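Local coordinates for protein phospholyase (Arthrobacter aurescens, PDB 5G4I) that uses pyridoxal 5'-phosphate to eliminate phosphate from O-phosphoethanolamine, a phospholyase reaction carried out on a class III transaminase scaffold, at residues E101-K106 / G263-Q268; G109-L114 / E275-G280. All coordinates share one frame; numbering follows the deposited sequence.

Contact 1: residues E101-K106 / G263-Q268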
ATOM      1  N   GLU A 101      -8.785  -0.253 -19.199  1.00 11.59           N
ATOM      2  CA  GLU A 101      -9.927  -0.140 -20.095  1.00 11.49           C
ATOM      3  C   GLU A 101     -11.211  -0.799 -19.517  1.00 11.66           C
ATOM      4  O   GLU A 101     -12.343  -0.190 -19.559  1.00 12.50           O
ATOM      5  CB  GLU A 101      -9.592  -0.687 -21.509  1.00 11.86           C
ATOM      6  CG  GLU A 101      -8.591   0.221 -22.231  1.00 12.89           C
ATOM      7  CD  GLU A 101      -8.073  -0.409 -23.523  1.00 16.17           C
ATOM      8  OE1 GLU A 101      -7.997  -1.656 -23.662  1.00 19.86           O
ATOM      9  OE2 GLU A 101      -7.494   0.351 -24.330  1.00 18.35           O
ATOM     10  N   ALA A 102     -11.085  -1.978 -18.946  1.00 10.26           N
ATOM     11  CA  ALA A 102     -12.224  -2.695 -18.395  1.00 11.45           C
ATOM     12  C   ALA A 102     -12.808  -1.957 -17.165  1.00 10.78           C
ATOM     13  O   ALA A 102     -14.063  -1.807 -17.033  1.00 11.07           O
ATOM     14  CB  ALA A 102     -11.900  -4.132 -18.000  1.00 11.29           C
ATOM     15  N   LEU A 103     -11.937  -1.471 -16.266  1.00 10.30           N
ATOM     16  CA  LEU A 103     -12.429  -0.764 -15.096  1.00 10.55           C
ATOM     17  C   LEU A 103     -13.066   0.594 -15.475  1.00 10.05           C
ATOM     18  O   LEU A 103     -14.155   0.943 -14.949  1.00 10.65           O
ATOM     19  CB  LEU A 103     -11.281  -0.635 -14.063  1.00 12.25           C
ATOM     20  CG  LEU A 103     -11.633   0.116 -12.773  1.00 13.48           C
ATOM     21  CD1 LEU A 103     -12.687  -0.642 -11.975  1.00 13.44           C
ATOM     22  CD2 LEU A 103     -10.296   0.185 -11.963  1.00 13.98           C
ATOM     23  N   LEU A 104     -12.403   1.308 -16.387  1.00 10.09           N
ATOM     24  CA  LEU A 104     -12.937   2.642 -16.757  1.00  9.42           C
ATOM     25  C   LEU A 104     -14.244   2.526 -17.551  1.00 11.09           C
ATOM     26  O   LEU A 104     -15.064   3.476 -17.524  1.00 12.79           O
ATOM     27  CB  LEU A 104     -11.862   3.440 -17.462  1.00 10.59           C
ATOM     28  CG  LEU A 104     -10.677   3.947 -16.600  1.00 11.27           C
ATOM     29  CD1 LEU A 104      -9.519   4.434 -17.441  1.00 11.53           C
ATOM     30  CD2 LEU A 104     -11.148   5.001 -15.584  1.00 13.40           C
ATOM     31  N   SER A 105     -14.492   1.392 -18.186  1.00 11.11           N
ATOM     32  CA  SER A 105     -15.787   1.179 -18.922  1.00 11.47           C
ATOM     33  C   SER A 105     -16.965   1.111 -17.935  1.00 11.77           C
ATOM     34  O   SER A 105     -18.127   1.169 -18.312  1.00 12.66           O
ATOM     35  CB  SER A 105     -15.753  -0.112 -19.768  1.00 13.02           C
ATOM     36  OG  SER A 105     -15.849  -1.332 -18.985  1.00 17.47           O
ATOM     37  N   LYS A 106     -16.692   0.911 -16.610  1.00 11.42           N
ATOM     38  CA  LYS A 106     -17.696   0.898 -15.538  1.00 11.01           C
ATOM     39  C   LYS A 106     -18.043   2.266 -14.981  1.00  9.48           C
ATOM     40  O   LYS A 106     -18.838   2.333 -14.003  1.00 10.67           O
ATOM     41  CB  LYS A 106     -17.243  -0.045 -14.372  1.00 12.98           C
ATOM     42  CG  LYS A 106     -16.896  -1.440 -14.795  1.00 15.37           C
ATOM     43  CD  LYS A 106     -18.054  -2.152 -15.453  1.00 17.25           C
ATOM     44  CE  LYS A 106     -17.739  -3.660 -15.559  1.00 20.62           C
ATOM     45  NZ  LYS A 106     -18.796  -4.376 -16.332  1.00 26.86           N
ATOM     46  N   GLY A 263     -26.546  -0.139  -8.619  1.00 15.53           N
ATOM     47  CA  GLY A 263     -25.527   0.497  -9.495  1.00 17.98           C
ATOM     48  C   GLY A 263     -24.140  -0.134  -9.199  1.00 12.17           C
ATOM     49  O   GLY A 263     -24.005  -0.746  -8.116  1.00 12.30           O
ATOM     50  N   MET A 264     -23.170   0.060 -10.078  1.00 10.14           N
ATOM     51  CA  MET A 264     -21.818  -0.392  -9.806  1.00  9.76           C
ATOM     52  C   MET A 264     -21.218   0.311  -8.580  1.00 10.07           C
ATOM     53  O   MET A 264     -20.488  -0.344  -7.746  1.00  8.89           O
ATOM     54  CB  MET A 264     -20.916  -0.208 -11.038  1.00 11.87           C
ATOM     55  CG  MET A 264     -19.640  -0.917 -10.883  1.00 15.39           C
ATOM     56  SD  MET A 264     -19.777  -2.809 -10.939  1.00 16.24           S
ATOM     57  CE  MET A 264     -18.012  -2.959 -11.260  1.00 20.93           C
ATOM     58  N   TRP A 265     -21.530   1.602  -8.389  1.00  9.40           N
ATOM     59  CA  TRP A 265     -20.878   2.452  -7.366  1.00  9.00           C
ATOM     60  C   TRP A 265     -21.935   3.017  -6.455  1.00  9.60           C
ATOM     61  O   TRP A 265     -23.028   3.441  -6.905  1.00 10.08           O
ATOM     62  CB  TRP A 265     -20.078   3.602  -8.050  1.00  9.44           C
ATOM     63  CG  TRP A 265     -19.099   3.030  -9.110  1.00  9.19           C
ATOM     64  CD1 TRP A 265     -19.217   3.124 -10.469  1.00  9.13           C
ATOM     65  CD2 TRP A 265     -18.033   2.108  -8.909  1.00  9.38           C
ATOM     66  NE1 TRP A 265     -18.282   2.398 -11.129  1.00 10.09           N
ATOM     67  CE2 TRP A 265     -17.543   1.725 -10.159  1.00  9.23           C
ATOM     68  CE3 TRP A 265     -17.405   1.586  -7.730  1.00 10.13           C
ATOM     69  CZ2 TRP A 265     -16.467   0.818 -10.313  1.00 10.77           C
ATOM     70  CZ3 TRP A 265     -16.333   0.717  -7.898  1.00  9.51           C
ATOM     71  CH2 TRP A 265     -15.888   0.320  -9.161  1.00 10.64           C
ATOM     72  N   GLY A 266     -21.671   2.990  -5.153  1.00 10.28           N
ATOM     73  CA  GLY A 266     -22.573   3.592  -4.178  1.00 10.66           C
ATOM     74  C   GLY A 266     -22.915   5.043  -4.385  1.00  9.85           C
ATOM     75  O   GLY A 266     -24.071   5.444  -4.005  1.00 10.87           O
ATOM     76  N   TYR A 267     -22.003   5.852  -4.940  1.00  9.81           N
ATOM     77  CA  TYR A 267     -22.364   7.309  -5.124  1.00  9.55           C
ATOM     78  C   TYR A 267     -23.573   7.483  -5.981  1.00  9.68           C
ATOM     79  O   TYR A 267     -24.232   8.531  -5.964  1.00 10.71           O
ATOM     80  CB  TYR A 267     -21.188   8.136  -5.592  1.00 10.56           C
ATOM     81  CG  TYR A 267     -20.758   7.937  -7.061  1.00  9.71           C
ATOM     82  CD1 TYR A 267     -21.453   8.529  -8.128  1.00 11.44           C
ATOM     83  CD2 TYR A 267     -19.622   7.143  -7.420  1.00 10.14           C
ATOM     84  CE1 TYR A 267     -21.049   8.390  -9.429  1.00 12.77           C
ATOM     85  CE2 TYR A 267     -19.277   6.981  -8.742  1.00 11.96           C
ATOM     86  CZ  TYR A 267     -20.013   7.600  -9.728  1.00 12.73           C
ATOM     87  OH  TYR A 267     -19.610   7.478 -11.095  1.00 17.22           O
ATOM     88  N   GLN A 268     -23.913   6.469  -6.817  1.00 10.49           N
ATOM     89  CA  GLN A 268     -25.033   6.529  -7.770  1.00 11.43           C
ATOM     90  C   GLN A 268     -26.347   6.502  -7.014  1.00 11.85           C
ATOM     91  O   GLN A 268     -27.407   6.789  -7.680  1.00 13.26           O
ATOM     92  CB  GLN A 268     -24.907   5.324  -8.830  1.00 11.36           C
ATOM     93  CG  GLN A 268     -23.704   5.460  -9.743  1.00 11.60           C
ATOM     94  CD  GLN A 268     -23.261   4.244 -10.585  1.00 13.85           C
ATOM     95  OE1 GLN A 268     -23.395   3.201 -10.160  1.00 18.56           O
ATOM     96  NE2 GLN A 268     -22.632   4.498 -11.736  1.00 18.13           N
TER
HETATM   97  O   HOH W   1     -21.221   3.740 -14.214  1.00 15.22           O

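Contact 2: residues G109-L114 / E275-G280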
ATOM      1  N   GLY A 109     -19.565   9.844 -17.531  1.00 21.61           N
ATOM      2  CA  GLY A 109     -19.216  11.264 -17.332  1.00 20.03           C
ATOM      3  C   GLY A 109     -17.736  11.556 -17.605  1.00 19.10           C
ATOM      4  O   GLY A 109     -17.052  10.963 -18.412  1.00 21.34           O
ATOM      5  N   ALA A 110     -17.154  12.419 -16.739  1.00 18.53           N
ATOM      6  CA  ALA A 110     -15.785  12.853 -16.898  1.00 17.33           C
ATOM      7  C   ALA A 110     -14.749  11.922 -16.157  1.00 13.87           C
ATOM      8  O   ALA A 110     -13.581  12.221 -16.170  1.00 15.22           O
ATOM      9  CB  ALA A 110     -15.650  14.269 -16.350  1.00 17.77           C
ATOM     10  N   LEU A 111     -15.264  10.818 -15.596  1.00 12.88           N
ATOM     11  CA  LEU A 111     -14.369   9.844 -14.902  1.00 12.38           C
ATOM     12  C   LEU A 111     -13.756   8.896 -15.898  1.00 13.15           C
ATOM     13  O   LEU A 111     -14.372   7.864 -16.277  1.00 14.96           O
ATOM     14  CB  LEU A 111     -15.161   9.168 -13.785  1.00 11.82           C
ATOM     15  CG  LEU A 111     -15.601  10.053 -12.624  1.00 12.51           C
ATOM     16  CD1 LEU A 111     -16.621   9.386 -11.689  1.00 12.12           C
ATOM     17  CD2 LEU A 111     -14.388  10.545 -11.816  1.00 13.99           C
ATOM     18  N   GLU A 112     -12.581   9.260 -16.399  1.00 11.73           N
ATOM     19  CA  GLU A 112     -11.968   8.634 -17.554  1.00 12.90           C
ATOM     20  C   GLU A 112     -10.482   8.433 -17.483  1.00 11.00           C
ATOM     21  O   GLU A 112      -9.850   8.002 -18.440  1.00 12.26           O
ATOM     22  CB  GLU A 112     -12.324   9.375 -18.840  1.00 16.65           C
ATOM     23  CG  GLU A 112     -11.864  10.704 -18.934  1.00 21.47           C
ATOM     24  CD  GLU A 112     -12.423  11.375 -20.232  1.00 27.68           C
ATOM     25  OE1 GLU A 112     -12.948  10.711 -21.169  1.00 35.21           O
ATOM     26  OE2 GLU A 112     -12.319  12.587 -20.285  1.00 25.31           O
ATOM     27  N   ARG A 113      -9.856   8.581 -16.269  1.00 10.43           N
ATOM     28  CA  ARG A 113      -8.455   8.251 -16.026  1.00 10.43           C
ATOM     29  C   ARG A 113      -8.255   7.501 -14.661  1.00 10.16           C
ATOM     30  O   ARG A 113      -9.153   7.608 -13.803  1.00 11.26           O
ATOM     31  CB  ARG A 113      -7.579   9.532 -16.008  1.00 11.86           C
ATOM     32  CG  ARG A 113      -7.483  10.292 -17.398  1.00 13.58           C
ATOM     33  CD  ARG A 113      -6.854   9.502 -18.526  1.00 14.69           C
ATOM     34  NE  ARG A 113      -6.752  10.399 -19.728  1.00 18.96           N
ATOM     35  CZ  ARG A 113      -7.709  10.541 -20.636  1.00 19.76           C
ATOM     36  NH1 ARG A 113      -8.853   9.939 -20.542  1.00 20.15           N
ATOM     37  NH2 ARG A 113      -7.491  11.447 -21.630  1.00 22.20           N
ATOM     38  N   LEU A 114      -7.102   6.843 -14.510  1.00 11.54           N
ATOM     39  CA  LEU A 114      -6.901   5.970 -13.364  1.00 12.74           C
ATOM     40  C   LEU A 114      -5.457   6.113 -12.852  1.00 11.65           C
ATOM     41  O   LEU A 114      -4.482   6.151 -13.648  1.00 12.06           O
ATOM     42  CB  LEU A 114      -7.105   4.492 -13.896  1.00 15.26           C
ATOM     43  CG  LEU A 114      -6.695   3.252 -13.166  1.00 14.43           C
ATOM     44  CD1 LEU A 114      -7.639   3.143 -11.970  1.00 19.27           C
ATOM     45  CD2 LEU A 114      -6.868   1.940 -13.877  1.00 17.85           C
ATOM     46  N   GLU A 275     -15.461  14.085  -8.372  1.00  9.66           N
ATOM     47  CA  GLU A 275     -14.243  14.301  -9.095  1.00  9.72           C
ATOM     48  C   GLU A 275     -13.207  13.151  -8.923  1.00  9.16           C
ATOM     49  O   GLU A 275     -12.338  12.951  -9.773  1.00  9.82           O
ATOM     50  CB  GLU A 275     -13.541  15.614  -8.803  1.00 10.75           C
ATOM     51  CG  GLU A 275     -14.362  16.845  -9.173  1.00 11.48           C
ATOM     52  CD  GLU A 275     -15.266  17.363  -8.065  1.00 12.47           C
ATOM     53  OE1 GLU A 275     -15.685  16.657  -7.106  1.00 12.06           O
ATOM     54  OE2 GLU A 275     -15.671  18.604  -8.149  1.00 14.92           O
ATOM     55  N   LEU A 276     -13.320  12.482  -7.749  1.00  9.32           N
ATOM     56  CA  LEU A 276     -12.352  11.439  -7.357  1.00 10.00           C
ATOM     57  C   LEU A 276     -13.157  10.301  -6.712  1.00  8.71           C
ATOM     58  O   LEU A 276     -14.085  10.533  -5.911  1.00  9.45           O
ATOM     59  CB  LEU A 276     -11.409  12.003  -6.222  1.00 10.92           C
ATOM     60  CG  LEU A 276     -10.368  13.076  -6.732  1.00 10.71           C
ATOM     61  CD1 LEU A 276      -9.982  14.072  -5.598  1.00 12.57           C
ATOM     62  CD2 LEU A 276      -9.164  12.403  -7.332  1.00 11.55           C
ATOM     63  N   VAL A 277     -12.769   9.071  -7.120  1.00  8.15           N
ATOM     64  CA  VAL A 277     -13.416   7.802  -6.607  1.00  9.24           C
ATOM     65  C   VAL A 277     -12.300   6.849  -6.176  1.00  9.51           C
ATOM     66  O   VAL A 277     -11.391   6.592  -6.957  1.00 10.42           O
ATOM     67  CB  VAL A 277     -14.349   7.133  -7.670  1.00  9.33           C
ATOM     68  CG1 VAL A 277     -14.978   5.900  -7.082  1.00 10.72           C
ATOM     69  CG2 VAL A 277     -15.399   8.099  -8.145  1.00 11.20           C
ATOM     70  N   THR A 278     -12.359   6.412  -4.917  1.00  8.17           N
ATOM     71  CA  THR A 278     -11.306   5.473  -4.397  1.00  8.42           C
ATOM     72  C   THR A 278     -11.935   4.087  -4.179  1.00  8.29           C
ATOM     73  O   THR A 278     -13.118   3.923  -3.928  1.00  9.16           O
ATOM     74  CB  THR A 278     -10.684   6.035  -3.094  1.00  8.15           C
ATOM     75  OG1 THR A 278     -11.722   6.194  -2.138  1.00  8.68           O
ATOM     76  CG2 THR A 278      -9.991   7.381  -3.333  1.00  9.35           C
ATOM     77  N   MET A 279     -11.085   3.058  -4.234  1.00  8.88           N
ATOM     78  CA  MET A 279     -11.559   1.662  -4.148  1.00  9.56           C
ATOM     79  C   MET A 279     -10.398   0.791  -3.621  1.00  8.84           C
ATOM     80  O   MET A 279      -9.209   1.151  -3.613  1.00  8.82           O
ATOM     81  CB  MET A 279     -12.124   1.220  -5.474  1.00 11.96           C
ATOM     82  CG  MET A 279     -11.134   1.211  -6.510  1.00 12.14           C
ATOM     83  SD  MET A 279     -11.861   1.102  -8.248  1.00 15.94           S
ATOM     84  CE  MET A 279     -12.695   2.299  -8.432  1.00 13.31           C
ATOM     85  N   GLY A 280     -10.784  -0.431  -3.210  1.00  9.01           N
ATOM     86  CA  GLY A 280      -9.838  -1.420  -2.644  1.00 10.79           C
ATOM     87  C   GLY A 280     -10.652  -2.694  -2.381  1.00 12.57           C
ATOM     88  O   GLY A 280     -11.391  -3.189  -3.246  1.00 14.04           O
TER

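Contact 1: residues E101-K106 / G263-Q268
Trp265 gives its indole N-H to the backbone of Lys106: NE1 lies 2.9 Å from Lys106 O, with an N-H...O angle of 152°. The oxygen sits nearly in the ring plane, where a pyrrole N-H points, whereas the donor stands above the carbonyl plane and so misses the lone pairs. Tryptophan suits the place because the rest of its edge is apolar; its CH2 comes to 4.4 Å from Leu103 CD1, a loose contact. Over one face lies Met264 CG, 3.4 Å above the plane near the rim. Bent at chi2 (70°), the methionine chain then carries Met264 CE to 4.0 Å from Lys106 CG. Lysine fits here by offering its CG methylene to the methionine's terminal methyl while its NZ runs on to a salt bridge with Asp330.

Lys106 O has a second partner, a water that donates to it at 2.8 Å and accepts from Gln268 NE2. The other end of that amide, Gln268 OE1, receives Trp265 N at 3.0 Å, which fixes the amide's rotation and ties the loop together. A leucine in place of Trp265 would probably leave Lys106 O with the water alone and open a gap under Met264 CG and beside Leu103 CD1.

Farther out, Phe107 stacks on the indole, Phe257 meets it edge-to-face, and Glu252 accepts from Gly266 N and Tyr267 N. The contact thus joins the end of helix 94-104 to the loop between strands 247-251 and 276-279, with helix 316-331 packing on Met264 and strand 276-279 on Leu103 and the indole.

Contact 2: residues G109-L114 / E275-G280
Leu111 reaches Glu275 and Val277 near one edge of the mixed sheet of the large, cofactor-binding domain, in the fold-type I architecture of class III transaminases. Strands 113-117 and 276-279 both pair antiparallel with 290-294, which lies between them; the two are not sheet neighbours, and it is the Leu111 side chain that spans from 109-114 to 275-280.

At Glu275 the chain enters strand 276-279. Its carbonyl is the part that meets the leucine, Leu111 CD2 lying 3.8 Å from Glu275 O, and that oxygen is also hydrogen-bonded to Thr294 OG1. CB of Glu275 points away from 109-114; a carboxylate is apt at the end of this side chain, since it takes a backbone N-H from Val248 and a salt bridge from Arg242. Leu276 also starts away from 109-114 and packs on Leu247 and Ile249 of the neighbouring strand. Val277 turns back: its CG2 is 4.0 Å from Leu111 CD1, the two side chains crossing at about a right angle. A chi1 of -179° puts CG1 anti to the backbone N and CG2 anti to the carbonyl carbon, and CG2 is the branch that reaches the leucine. Leu111 thus divides its methyls between a carbonyl and a valine, a task for a forked apolar residue. Thr278 combines a beta-branched shape suited to a strand with a hydroxyl hydrogen-bonded to Asn124, part of the pyridoxal phosphate pocket. Met279 brings a flexible chain to Phe257 and Ala291, and Gly280 leads to Lys281 of the same pocket.

Back on the first segment, Glu112 and Arg113 together face Thr294 in a classic beta bulge. There Arg113 NH1 donates to Glu112 O at 3.0 Å, the oxygen in the guanidinium plane and the nitrogen well above the carbonyl plane.

Overall arrangement
The two contacts have centres about 9 Å apart, and their segments alternate along the chain: 101-106, 109-114, 263-268, 275-280. Helix 94-104 is followed directly by strand 113-117, while the loop holding 263-268 leads into strand 276-279, so each contact joins the same two regions of the large domain. Tyr267 OH of contact 1 is 3.6 Å from Leu111 CD1 of contact 2, and Trp265 CH2 is 3.8 Å from Met279 CE. One core lies beside the sheet that bears cofactor-pocket residues. The first segments of both reach the second subunit, through a salt bridge from Glu101 to its Arg22 and backbone hydrogen bonds from Leu114, so this region probably ties the cofactor domain to the dimer interface.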